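Local structure of protein STE5 (Saccharomyces cerevisiae, 3FZE) at residues L146-G151 / V165-W170; K45-K50 / F181-D186. The protein acts as a scaffold in the yeast pheromone response, its minimal scaffold domain co-catalysing phosphorylation of the MAP kinase Fus3 by Ste7. All coordinates share one frame; numbering follows the deposited sequence.

Contact 1: residues L146-G151 / V165-W170; sequences LKIKVG and VEASSW
Lys149 stands between Val165 and Ala167 as the hub of a parallel ladder: its N donates to Val165 O at 2.7 Å, and its O accepts from Ala167 N at 2.8 Å. One bond lies before this pair, Val165 N to Lys147 O at 3.0 Å, and one beyond it, Gly151 N to Ala167 O at 2.8 Å. The CA–CA register of Ile148–Val165, Lys149–Glu166 and Val150–Ala167 confirms the pairing, and the short axes diverge by 36°. Strand 165-167 is thereby added as an outermost strand of the vWA-like sheet, while strand 145-150 bonds on its other flank to strand 111-117.

Apolar contacts occupy the face bearing Ile148, Val150, Val165 and Ala167. Ile148 lies alongside Val165, and its CG2, anti to the backbone N, reaches Ala167 CB at 4.0 Å. Helix 2-14 covers this face through Thr5 and Ser8, and Val173 of helix 170-180 touches Ile148, Val150 and Ala167.

Aromatic packing follows where the chain turns into that helix. Val150 meets the indole of Trp170 over a face: CG1 makes a CH-pi contact 4.1 Å from the centroid of the five-membered ring, 14° off its normal, and CG2 also sits above the ring plane.

Polar side chains add further bonds. Ser169 is the N-cap of helix 170-180, its OG accepting from Phe172 N, and Glu166 OE1 takes Leu153 N. In one of two conformers, so with less certainty, Lys149 NZ donates to Val150 O (2.9 Å, 43° out of the carbonyl plane) and Gly151 O (3.0 Å). At the backbone angles of Gly151 a CB would press on the preceding carbonyl O.

Main-chain bonds thus set the register, apolar groups and one indole face pack on the face of Ile148 and Val150, and the Lys149 ammonium may tie down two carbonyls at the strand end.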
# COMPACT_ATOMS: atom_id res chain seq x y z
N LEU A 146 6.24 4.67 4.46
CA LEU A 146 5.20 5.68 4.26
C LEU A 146 3.83 5.19 4.71
O LEU A 146 3.40 4.10 4.35
CB LEU A 146 5.22 6.09 2.78
CG LEU A 146 4.05 6.74 2.05
CD1 LEU A 146 4.55 7.36 0.75
CD2 LEU A 146 3.01 5.69 1.77
N LYS A 147 3.14 6.00 5.52
CA LYS A 147 1.84 5.64 6.06
C LYS A 147 0.81 6.68 5.65
O LYS A 147 0.93 7.85 6.03
CB LYS A 147 1.90 5.53 7.58
CG LYS A 147 2.84 4.45 8.08
CD LYS A 147 2.95 4.48 9.60
CE LYS A 147 4.01 3.51 10.08
NZ LYS A 147 4.32 3.70 11.53
N ILE A 148 -0.19 6.26 4.88
CA ILE A 148 -1.15 7.20 4.32
C ILE A 148 -2.60 6.83 4.60
O ILE A 148 -3.03 5.70 4.37
CB ILE A 148 -0.97 7.37 2.79
CG1 ILE A 148 0.45 7.80 2.44
CG2 ILE A 148 -1.98 8.39 2.25
CD1 ILE A 148 0.73 7.83 0.93
N LYS A 149 -3.34 7.80 5.10
CA LYS A 149 -4.75 7.62 5.38
C LYS A 149 -5.57 8.27 4.26
O LYS A 149 -5.48 9.48 4.03
CB LYS A 149 -5.10 8.23 6.73
CG LYS A 149 -6.32 7.62 7.41
CD LYS A 149 -7.58 7.89 6.61
CE LYS A 149 -8.81 7.39 7.34
NZ LYS A 149 -10.03 7.80 6.61
N VAL A 150 -6.35 7.46 3.56
CA VAL A 150 -7.26 7.97 2.55
C VAL A 150 -8.59 8.37 3.21
O VAL A 150 -9.23 7.55 3.86
CB VAL A 150 -7.49 6.95 1.43
CG1 VAL A 150 -8.60 7.41 0.50
CG2 VAL A 150 -6.19 6.71 0.67
N GLY A 151 -8.96 9.63 3.04
CA GLY A 151 -10.13 10.18 3.72
C GLY A 151 -9.68 11.06 4.88
O GLY A 151 -9.08 10.57 5.84
N VAL A 165 0.21 10.57 7.05
CA VAL A 165 -0.09 11.44 5.93
C VAL A 165 -1.54 11.24 5.50
O VAL A 165 -1.99 10.10 5.37
CB VAL A 165 0.83 11.14 4.73
CG1 VAL A 165 0.36 11.88 3.48
CG2 VAL A 165 2.27 11.50 5.06
N GLU A 166 -2.26 12.33 5.28
CA GLU A 166 -3.66 12.24 4.88
C GLU A 166 -3.87 12.63 3.42
O GLU A 166 -3.24 13.55 2.91
CB GLU A 166 -4.55 13.10 5.78
CG GLU A 166 -4.77 12.52 7.17
CD GLU A 166 -5.53 13.47 8.08
OE1 GLU A 166 -6.55 14.04 7.64
OE2 GLU A 166 -5.11 13.64 9.24
N ALA A 167 -4.77 11.92 2.75
CA ALA A 167 -5.03 12.18 1.34
C ALA A 167 -6.51 12.08 1.02
O ALA A 167 -7.26 11.40 1.71
CB ALA A 167 -4.24 11.23 0.47
N SER A 168 -6.93 12.75 -0.05
CA SER A 168 -8.34 12.88 -0.37
C SER A 168 -8.95 11.62 -0.98
O SER A 168 -10.12 11.30 -0.72
CB SER A 168 -8.56 14.06 -1.33
OG SER A 168 -7.90 13.83 -2.56
N SER A 169 -8.18 10.91 -1.79
CA SER A 169 -8.72 9.74 -2.48
C SER A 169 -7.64 8.72 -2.80
O SER A 169 -6.44 9.03 -2.81
CB SER A 169 -9.44 10.15 -3.77
OG SER A 169 -8.52 10.60 -4.76
N TRP A 170 -8.08 7.50 -3.08
CA TRP A 170 -7.20 6.46 -3.61
C TRP A 170 -6.55 6.91 -4.91
O TRP A 170 -5.37 6.63 -5.16
CB TRP A 170 -7.98 5.16 -3.86
CG TRP A 170 -8.39 4.47 -2.59
CD1 TRP A 170 -9.63 4.49 -2.00
CD2 TRP A 170 -7.56 3.66 -1.74
NE1 TRP A 170 -9.62 3.75 -0.85
CE2 TRP A 170 -8.37 3.23 -0.66
CE3 TRP A 170 -6.22 3.25 -1.79
CZ2 TRP A 170 -7.88 2.41 0.36
CZ3 TRP A 170 -5.74 2.43 -0.77
CH2 TRP A 170 -6.57 2.03 0.29

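Contact 2: residues K45-K50 / F181-D186; sequences KALTIK and FGLSFD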
# COMPACT_ATOMS: atom_id res chain seq x y z
N LYS A 45 -0.26 -2.70 -11.51
CA LYS A 45 0.29 -3.14 -12.80
C LYS A 45 1.40 -2.18 -13.27
O LYS A 45 2.47 -2.61 -13.69
CB LYS A 45 -0.81 -3.26 -13.86
CG LYS A 45 -1.81 -4.37 -13.59
CD LYS A 45 -1.28 -5.74 -13.98
CE LYS A 45 -1.18 -5.88 -15.50
NZ LYS A 45 -0.91 -7.28 -15.92
N ALA A 46 1.13 -0.88 -13.20
CA ALA A 46 2.09 0.10 -13.70
C ALA A 46 3.42 0.02 -12.96
O ALA A 46 4.49 0.09 -13.58
CB ALA A 46 1.51 1.51 -13.60
N LEU A 47 3.35 -0.15 -11.65
CA LEU A 47 4.55 -0.17 -10.81
C LEU A 47 5.47 -1.34 -11.14
O LEU A 47 6.67 -1.24 -10.95
CB LEU A 47 4.16 -0.18 -9.33
CG LEU A 47 3.68 1.19 -8.81
CD1 LEU A 47 2.91 1.06 -7.50
CD2 LEU A 47 4.91 2.11 -8.66
N THR A 48 4.91 -2.44 -11.65
CA THR A 48 5.76 -3.57 -12.05
C THR A 48 6.65 -3.27 -13.25
O THR A 48 7.62 -3.99 -13.48
CB THR A 48 4.97 -4.86 -12.33
OG1 THR A 48 4.11 -4.66 -13.46
CG2 THR A 48 4.18 -5.30 -11.11
N ILE A 49 6.34 -2.23 -14.03
CA ILE A 49 7.22 -1.83 -15.12
C ILE A 49 8.59 -1.45 -14.56
O ILE A 49 9.63 -1.75 -15.16
CB ILE A 49 6.64 -0.62 -15.90
CG1 ILE A 49 5.34 -1.02 -16.62
CG2 ILE A 49 7.67 -0.05 -16.88
CD1 ILE A 49 4.58 0.17 -17.14
N LYS A 50 8.59 -0.82 -13.39
CA LYS A 50 9.83 -0.43 -12.71
C LYS A 50 10.33 -1.47 -11.71
O LYS A 50 11.55 -1.67 -11.57
CB LYS A 50 9.64 0.91 -11.99
CG LYS A 50 10.92 1.41 -11.33
CD LYS A 50 10.86 2.89 -10.98
CE LYS A 50 12.12 3.34 -10.25
NZ LYS A 50 13.26 3.56 -11.18
N PHE A 181 7.24 8.08 -10.11
CA PHE A 181 8.22 7.15 -10.69
C PHE A 181 8.27 7.17 -12.23
O PHE A 181 8.98 6.38 -12.85
CB PHE A 181 7.98 5.72 -10.17
CG PHE A 181 8.38 5.53 -8.74
CD1 PHE A 181 9.72 5.39 -8.40
CD2 PHE A 181 7.43 5.49 -7.74
CE1 PHE A 181 10.10 5.21 -7.08
CE2 PHE A 181 7.81 5.32 -6.42
CZ PHE A 181 9.14 5.17 -6.09
N GLY A 182 7.51 8.08 -12.84
CA GLY A 182 7.48 8.21 -14.28
C GLY A 182 6.66 7.15 -14.99
O GLY A 182 6.91 6.82 -16.15
N LEU A 183 5.67 6.60 -14.29
CA LEU A 183 4.80 5.60 -14.88
C LEU A 183 3.45 6.22 -15.22
O LEU A 183 3.12 7.31 -14.74
CB LEU A 183 4.64 4.41 -13.93
CG LEU A 183 5.97 3.78 -13.49
CD1 LEU A 183 5.79 2.88 -12.28
CD2 LEU A 183 6.64 3.03 -14.64
N SER A 184 2.68 5.54 -16.07
CA SER A 184 1.30 5.94 -16.36
C SER A 184 0.45 4.70 -16.63
O SER A 184 0.97 3.58 -16.58
CB SER A 184 1.24 6.88 -17.57
OG SER A 184 1.23 6.16 -18.78
N PHE A 185 -0.83 4.87 -16.93
CA PHE A 185 -1.69 3.71 -17.17
C PHE A 185 -2.02 3.50 -18.65
O PHE A 185 -2.92 2.72 -18.99
CB PHE A 185 -3.01 3.83 -16.38
CG PHE A 185 -2.83 4.22 -14.93
CD1 PHE A 185 -3.71 5.11 -14.33
CD2 PHE A 185 -1.80 3.69 -14.16
CE1 PHE A 185 -3.56 5.48 -12.99
CE2 PHE A 185 -1.65 4.06 -12.82
CZ PHE A 185 -2.53 4.95 -12.24
N ASP A 186 -1.30 4.18 -19.54
CA ASP A 186 -1.65 4.14 -20.96
C ASP A 186 -1.27 2.83 -21.66
O ASP A 186 -1.62 2.62 -22.82
CB ASP A 186 -1.03 5.34 -21.70
CG ASP A 186 0.48 5.25 -21.80
OD1 ASP A 186 1.06 4.24 -21.32
OD2 ASP A 186 1.09 6.18 -22.36
O HOH W 1 11.97 6.23 -11.38
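Lys45 O is gripped twice, by Thr48 OG1 at 2.6 Å and, weakly, by Thr48 N at 3.2 Å, just before Ala46, whose O lies 3.3 Å from Leu183 CD1. No hydrogen bond links the two segments directly, so the contact rests on apolar groups. Leu183 is their centre: with CG anti to its carbonyl carbon (chi1 -55°), the side chain lies against the helix, CD1 reaching Leu47 CD2 at 3.8 Å and CD2 reaching Ile49 CB at 3.9 Å. Replacing this leucine by an alanine is likely to open a gap between Ala46, Leu47 and Ile49 and leave the helix face without its main apolar cover. On one flank Ala46 CB touches the edge of the Phe185 ring at CD2, 4.0 Å away. On the other, the Lys50 and Phe181 side chains cross at about a right angle, Lys50 CE 3.7 Å from Phe181 CD1; a bend at chi4 (79°) turns NZ to a water that links it weakly to Phe181 O. Gly182, with positive phi, closes helix 170-180 in a Schellman motif. That helix exit lies against helix 35-50, Leu47 reaching Leu177 and Cys178, and Phe185 touching Cys178 and, on helix 35-50, Val39.

Helix 170-180 joins the two contacts: it starts within contact 1 and runs to the beginning of the 181-186 segment of contact 2. Its Val173 lies on the apolar face of contact 1, while its Leu177 and Cys178, further along, touch side chains of contact 2. The centres of the two contacts are about 20 Å apart and their nearest atoms about 8 Å apart, so they do not touch. Along the chain, contact 1 is nested inside the loop that contact 2 closes. Contact 1 is the more central, about 10 Å between its centre and that of the chain, against about 15 Å for contact 2.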